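Local coordinates for protein probable serine protease HTRA3 (Homo sapiens, PDB 2P3W) that is probably a serine protease of the HtrA family, represented here by its PDZ domain, which binds a phage-derived C-terminal peptide ligand, at residues 37-42 and 51-56; 60-65 and 81-86. All blocks are in the same frame, centred on the assembly; numbering follows the deposited sequence.

Both contacts belong to one PDZ domain and reach the same antiparallel sheet, in which strand 37-42 pairs with strand 58-62 and the latter with strand 83-89. In sequence, both segments of contact 1 precede those of contact 2, and their centres lie about 14 Å apart. They meet through the interior: Ile53 CD1 of contact 1 packs on Leu85 CD1 of contact 2 at 3.9 Å. Contact 1 also reaches the assembly interface, where Glu41 packs on Trp111 of the second subunit, part of the phage-derived FGRWV sequence that ends that chain. The segments of contact 2 meet no second subunit and join strands within the domain.

Contact 1 of 2, residues 37-42 and 51-56; sequences IYVQEV and GGIQDG
Val39 O receives the amide of Gly56 at 2.8 Å from Gly56 N, with 174° at the hydrogen, and so ties the loop before strand 58-62 to strand 37-42 of the PDZ sheet. The donor lies in the carbonyl plane, and Asp55 CA adds a CA-H...O contact to the same oxygen. Beside this bond, methyl groups pack on one another and on the loop backbone. Ile53 CG2 lies 4.2 Å from Val39 CG2 and 4.3 Å from Val42 CG2, so one methyl serves both valines. In Val42, CG2 also comes within 3.7 Å of Asp55 N. The Tyr38 side chain has CG anti to the backbone N (chi1 -176°), bringing CE1 to 3.6 Å from Gly56 CA; the positive phi at Gly56 is one that calls for glycine.

Further out, polarity takes over. The side chains of Glu41 and Asp55 lie side by side, but their carboxylate planes are turned 76° apart, with Glu41 OE2 4.1 Å from Asp55 OD2. Glu41 OE2 also accepts a hydrogen bond from Asn45 ND2 of the second subunit, which may ease the closeness of two like charges.

What positions these groups is the framework behind them. Gln40 and Glu41 both face Arg11 in a classic beta bulge against strand 10-14, while Gln40 OE1 is held by Arg13. At the other end, Gly52 closes helix 47-51 in a Schellman motif ahead of Ile53. Between the acids sits water 1, donating to Glu41 OE2 at 2.8 Å and to Asp55 OD2 at 2.8 Å while its oxygen accepts the N-H of Val42.

Contact 2 of 2, residues 60-65 and 81-86; sequences VKVNGR and SPLLLE
Lys61 pairs with Glu86 in the antiparallel register, the two strand axes running 167° apart. Glu86 N bonds Lys61 O at 3.1 Å, while Glu86 O takes Val60 N, from the residue before, at 2.8 Å. The next pair, Val62 with Leu85, is non-hydrogen-bonded, and beyond it Asn63 N reaches Leu84 O at 2.9 Å.

A side chain extends this ladder. Asn63 OD1 takes Leu84 N at 2.8 Å, the donor lying above the amide plane by 38°, while Asn63 ND2 is held by Glu80. Water 2 bridges OD1 to Pro82 O, and water 3 joins Leu84 O to Gly64 N.

Val62 and Leu85 share a face; Val62 CG2 meets Leu85 CD2 at 3.7 Å and also reaches Leu83 CD2 at 3.9 Å. Val62 touches Ala76 and Leu83 touches Val77 of helix 70-79, while Leu85 packs on Ile53.

On the other face, the Lys61 methylenes run alongside Glu86, with Lys61 CD 3.4 Å from Glu86 OE1. The carboxylate's salt bridge is to Arg88.

The type I' turn from Val62 to Arg65, bonded N to O both ways, forms a two-residue beta-hairpin linking strands 58-62 and 65-66; strand 58-62 pairs with strand 83-89 in the antiparallel PDZ sheet.

Contact 1 of 2, residues 37-42 and 51-56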
loop_
_atom_site.group_PDB
_atom_site.type_symbol
_atom_site.label_atom_id
_atom_site.label_comp_id
_atom_site.label_asym_id
_atom_site.label_seq_id
_atom_site.Cartn_x
_atom_site.Cartn_y
_atom_site.Cartn_z
ATOM N N ILE A 37 -11.801 11.737 5.044
ATOM C CA ILE A 37 -10.633 11.064 4.493
ATOM C C ILE A 37 -11.014 10.279 3.257
ATOM O O ILE A 37 -11.811 9.345 3.321
ATOM C CB ILE A 37 -10.029 10.060 5.509
ATOM C CG1 ILE A 37 -9.774 10.720 6.881
ATOM C CG2 ILE A 37 -8.783 9.445 4.938
ATOM C CD1 ILE A 37 -8.991 11.945 6.834
ATOM N N TYR A 38 -10.420 10.629 2.124
ATOM C CA TYR A 38 -10.699 9.911 0.879
ATOM C C TYR A 38 -9.872 8.634 0.727
ATOM O O TYR A 38 -8.654 8.632 0.959
ATOM C CB TYR A 38 -10.420 10.832 -0.263
ATOM C CG TYR A 38 -10.751 10.276 -1.636
ATOM C CD1 TYR A 38 -12.062 10.176 -2.074
ATOM C CD2 TYR A 38 -9.745 9.867 -2.478
ATOM C CE1 TYR A 38 -12.358 9.669 -3.345
ATOM C CE2 TYR A 38 -10.015 9.369 -3.752
ATOM C CZ TYR A 38 -11.320 9.263 -4.177
ATOM O OH TYR A 38 -11.567 8.770 -5.454
ATOM N N VAL A 39 -10.531 7.550 0.322
ATOM C CA VAL A 39 -9.845 6.269 0.113
ATOM C C VAL A 39 -9.390 6.198 -1.343
ATOM O O VAL A 39 -10.166 5.864 -2.255
ATOM C CB VAL A 39 -10.730 5.055 0.468
ATOM C CG1 VAL A 39 -9.962 3.735 0.269
ATOM C CG2 VAL A 39 -11.282 5.174 1.879
ATOM N N GLN A 40 -8.112 6.528 -1.544
ATOM C CA GLN A 40 -7.506 6.490 -2.871
ATOM C C GLN A 40 -7.309 5.056 -3.347
ATOM O O GLN A 40 -7.586 4.757 -4.500
ATOM C CB GLN A 40 -6.181 7.267 -2.881
ATOM C CG GLN A 40 -5.444 7.287 -4.212
ATOM C CD GLN A 40 -6.152 8.012 -5.334
ATOM O OE1 GLN A 40 -6.847 8.988 -5.111
ATOM N NE2 GLN A 40 -5.903 7.576 -6.576
ATOM N N GLU A 41 -6.814 4.185 -2.470
ATOM C CA GLU A 41 -6.593 2.771 -2.812
ATOM C C GLU A 41 -6.853 1.870 -1.588
ATOM O O GLU A 41 -6.720 2.305 -0.440
ATOM C CB GLU A 41 -5.149 2.530 -3.292
ATOM C CG GLU A 41 -4.676 3.319 -4.492
ATOM C CD GLU A 41 -5.434 3.017 -5.784
ATOM O OE1 GLU A 41 -5.429 3.921 -6.666
ATOM O OE2 GLU A 41 -6.023 1.905 -5.920
ATOM N N VAL A 42 -7.262 0.625 -1.865
ATOM C CA VAL A 42 -7.376 -0.410 -0.829
ATOM C C VAL A 42 -6.406 -1.542 -1.128
ATOM O O VAL A 42 -6.370 -2.071 -2.257
ATOM C CB VAL A 42 -8.817 -0.978 -0.766
ATOM C CG1 VAL A 42 -8.931 -1.995 0.353
ATOM C CG2 VAL A 42 -9.838 0.151 -0.605
ATOM N N GLY A 51 -13.184 -6.156 5.077
ATOM C CA GLY A 51 -14.294 -5.502 5.766
ATOM C C GLY A 51 -15.278 -4.784 4.872
ATOM O O GLY A 51 -16.367 -4.407 5.344
ATOM N N GLY A 52 -14.923 -4.596 3.597
ATOM C CA GLY A 52 -15.849 -4.032 2.590
ATOM C C GLY A 52 -15.607 -2.605 2.130
ATOM O O GLY A 52 -16.403 -2.042 1.365
ATOM N N ILE A 53 -14.536 -2.000 2.603
ATOM C CA ILE A 53 -14.180 -0.662 2.164
ATOM C C ILE A 53 -13.687 -0.721 0.704
ATOM O O ILE A 53 -13.055 -1.701 0.283
ATOM C CB ILE A 53 -13.173 -0.045 3.138
ATOM C CG1 ILE A 53 -13.905 0.216 4.505
ATOM C CG2 ILE A 53 -12.574 1.235 2.556
ATOM C CD1 ILE A 53 -13.071 0.720 5.606
ATOM N N GLN A 54 -14.021 0.315 -0.063
ATOM C CA GLN A 54 -13.752 0.369 -1.502
ATOM C C GLN A 54 -13.140 1.710 -1.867
ATOM O O GLN A 54 -13.406 2.724 -1.216
ATOM C CB GLN A 54 -15.032 0.153 -2.287
ATOM C CG GLN A 54 -15.550 -1.267 -2.144
ATOM C CD GLN A 54 -16.962 -1.477 -2.652
ATOM O OE1 GLN A 54 -17.546 -0.597 -3.307
ATOM N NE2 GLN A 54 -17.516 -2.682 -2.392
ATOM N N ASP A 55 -12.318 1.737 -2.921
ATOM C CA ASP A 55 -11.758 3.028 -3.304
ATOM C C ASP A 55 -12.875 3.989 -3.735
ATOM O O ASP A 55 -13.940 3.594 -4.235
ATOM C CB ASP A 55 -10.617 2.911 -4.319
ATOM C CG ASP A 55 -10.979 2.103 -5.526
ATOM O OD1 ASP A 55 -12.099 2.261 -6.050
ATOM O OD2 ASP A 55 -10.118 1.333 -5.979
ATOM N N GLY A 56 -12.664 5.260 -3.440
ATOM C CA GLY A 56 -13.671 6.285 -3.642
ATOM C C GLY A 56 -14.485 6.578 -2.382
ATOM O O GLY A 56 -15.187 7.601 -2.327
HETATM O O HOH W 1 -7.869 0.213 -4.698
#

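Contact 2 of 2, residues 60-65 and 81-86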
loop_
_atom_site.group_PDB
_atom_site.type_symbol
_atom_site.label_atom_id
_atom_site.label_comp_id
_atom_site.label_asym_id
_atom_site.label_seq_id
_atom_site.Cartn_x
_atom_site.Cartn_y
_atom_site.Cartn_z
ATOM N N VAL A 60 -15.697 9.435 7.328
ATOM C CA VAL A 60 -16.070 10.670 8.008
ATOM C C VAL A 60 -16.039 10.642 9.544
ATOM O O VAL A 60 -15.927 11.692 10.159
ATOM C CB VAL A 60 -17.418 11.203 7.496
ATOM C CG1 VAL A 60 -17.301 11.497 5.988
ATOM C CG2 VAL A 60 -18.540 10.218 7.761
ATOM N N LYS A 61 -16.117 9.458 10.152
ATOM C CA LYS A 61 -16.003 9.315 11.595
ATOM C C LYS A 61 -15.313 8.014 11.958
ATOM O O LYS A 61 -15.339 7.048 11.194
ATOM C CB LYS A 61 -17.383 9.328 12.261
ATOM C CG LYS A 61 -18.085 10.659 12.195
ATOM C CD LYS A 61 -19.313 10.687 13.116
ATOM C CE LYS A 61 -19.913 12.089 13.181
ATOM N NZ LYS A 61 -19.062 13.020 13.994
ATOM N N VAL A 62 -14.653 8.027 13.106
ATOM C CA VAL A 62 -14.079 6.819 13.694
ATOM C C VAL A 62 -14.518 6.754 15.154
ATOM O O VAL A 62 -14.321 7.707 15.908
ATOM C CB VAL A 62 -12.542 6.778 13.562
ATOM C CG1 VAL A 62 -11.875 8.032 14.137
ATOM C CG2 VAL A 62 -11.961 5.529 14.217
ATOM N N ASN A 63 -15.163 5.647 15.523
ATOM C CA ASN A 63 -15.682 5.464 16.887
ATOM C C ASN A 63 -16.489 6.698 17.343
ATOM O O ASN A 63 -16.429 7.136 18.499
ATOM C CB ASN A 63 -14.523 5.066 17.825
ATOM C CG ASN A 63 -13.961 3.681 17.500
ATOM O OD1 ASN A 63 -14.649 2.836 16.912
ATOM N ND2 ASN A 63 -12.711 3.428 17.883
ATOM N N GLY A 64 -17.283 7.239 16.424
ATOM C CA GLY A 64 -18.114 8.417 16.708
ATOM C C GLY A 64 -17.457 9.790 16.625
ATOM O O GLY A 64 -18.127 10.803 16.781
ATOM N N ARG A 65 -16.158 9.844 16.377
ATOM C CA ARG A 65 -15.448 11.103 16.313
ATOM C C ARG A 65 -15.271 11.569 14.885
ATOM O O ARG A 65 -14.836 10.793 14.032
ATOM C CB ARG A 65 -14.084 10.955 16.951
ATOM C CG ARG A 65 -14.140 10.531 18.392
ATOM C CD ARG A 65 -12.800 10.717 19.043
ATOM N NE ARG A 65 -11.756 10.090 18.231
ATOM C CZ ARG A 65 -11.432 8.803 18.261
ATOM N NH1 ARG A 65 -12.050 7.959 19.081
ATOM N NH2 ARG A 65 -10.466 8.367 17.468
ATOM N N SER A 81 -8.720 -0.310 18.602
ATOM C CA SER A 81 -9.011 -1.566 17.959
ATOM C C SER A 81 -10.292 -2.189 18.514
ATOM O O SER A 81 -10.418 -2.392 19.749
ATOM C CB SER A 81 -7.863 -2.545 18.178
ATOM O OG SER A 81 -8.057 -3.729 17.402
ATOM N N PRO A 82 -11.257 -2.506 17.624
ATOM C CA PRO A 82 -11.322 -2.234 16.204
ATOM C C PRO A 82 -11.734 -0.774 16.031
ATOM O O PRO A 82 -11.970 -0.078 17.023
ATOM C CB PRO A 82 -12.434 -3.166 15.711
ATOM C CG PRO A 82 -13.345 -3.223 16.890
ATOM C CD PRO A 82 -12.458 -3.201 18.103
ATOM N N LEU A 83 -11.883 -0.363 14.786
ATOM C CA LEU A 83 -12.346 0.965 14.404
ATOM C C LEU A 83 -13.732 0.853 13.772
ATOM O O LEU A 83 -13.903 0.171 12.738
ATOM C CB LEU A 83 -11.380 1.574 13.384
ATOM C CG LEU A 83 -9.888 1.708 13.768
ATOM C CD1 LEU A 83 -9.165 2.509 12.673
ATOM C CD2 LEU A 83 -9.756 2.373 15.065
ATOM N N LEU A 84 -14.706 1.540 14.378
ATOM C CA LEU A 84 -16.034 1.688 13.791
ATOM C C LEU A 84 -15.989 2.891 12.854
ATOM O O LEU A 84 -15.995 4.031 13.296
ATOM C CB LEU A 84 -17.088 1.826 14.895
ATOM C CG LEU A 84 -17.233 0.627 15.838
ATOM C CD1 LEU A 84 -18.046 0.991 17.056
ATOM C CD2 LEU A 84 -17.857 -0.562 15.132
ATOM N N LEU A 85 -15.935 2.612 11.552
ATOM C CA LEU A 85 -15.705 3.644 10.543
ATOM C C LEU A 85 -17.004 3.955 9.823
ATOM O O LEU A 85 -17.619 3.046 9.280
ATOM C CB LEU A 85 -14.647 3.198 9.534
ATOM C CG LEU A 85 -13.226 2.933 10.089
ATOM C CD1 LEU A 85 -12.258 2.500 9.034
ATOM C CD2 LEU A 85 -12.712 4.167 10.808
ATOM N N GLU A 86 -17.387 5.227 9.838
ATOM C CA GLU A 86 -18.552 5.747 9.126
ATOM C C GLU A 86 -18.076 6.214 7.763
ATOM O O GLU A 86 -17.158 7.032 7.666
ATOM C CB GLU A 86 -19.127 6.934 9.910
ATOM C CG GLU A 86 -20.487 7.524 9.471
ATOM C CD GLU A 86 -21.048 8.518 10.522
ATOM O OE1 GLU A 86 -21.177 8.157 11.718
ATOM O OE2 GLU A 86 -21.339 9.677 10.163
HETATM O O HOH W 2 -14.548 0.211 18.412
HETATM O O HOH W 3 -17.927 6.185 13.831
#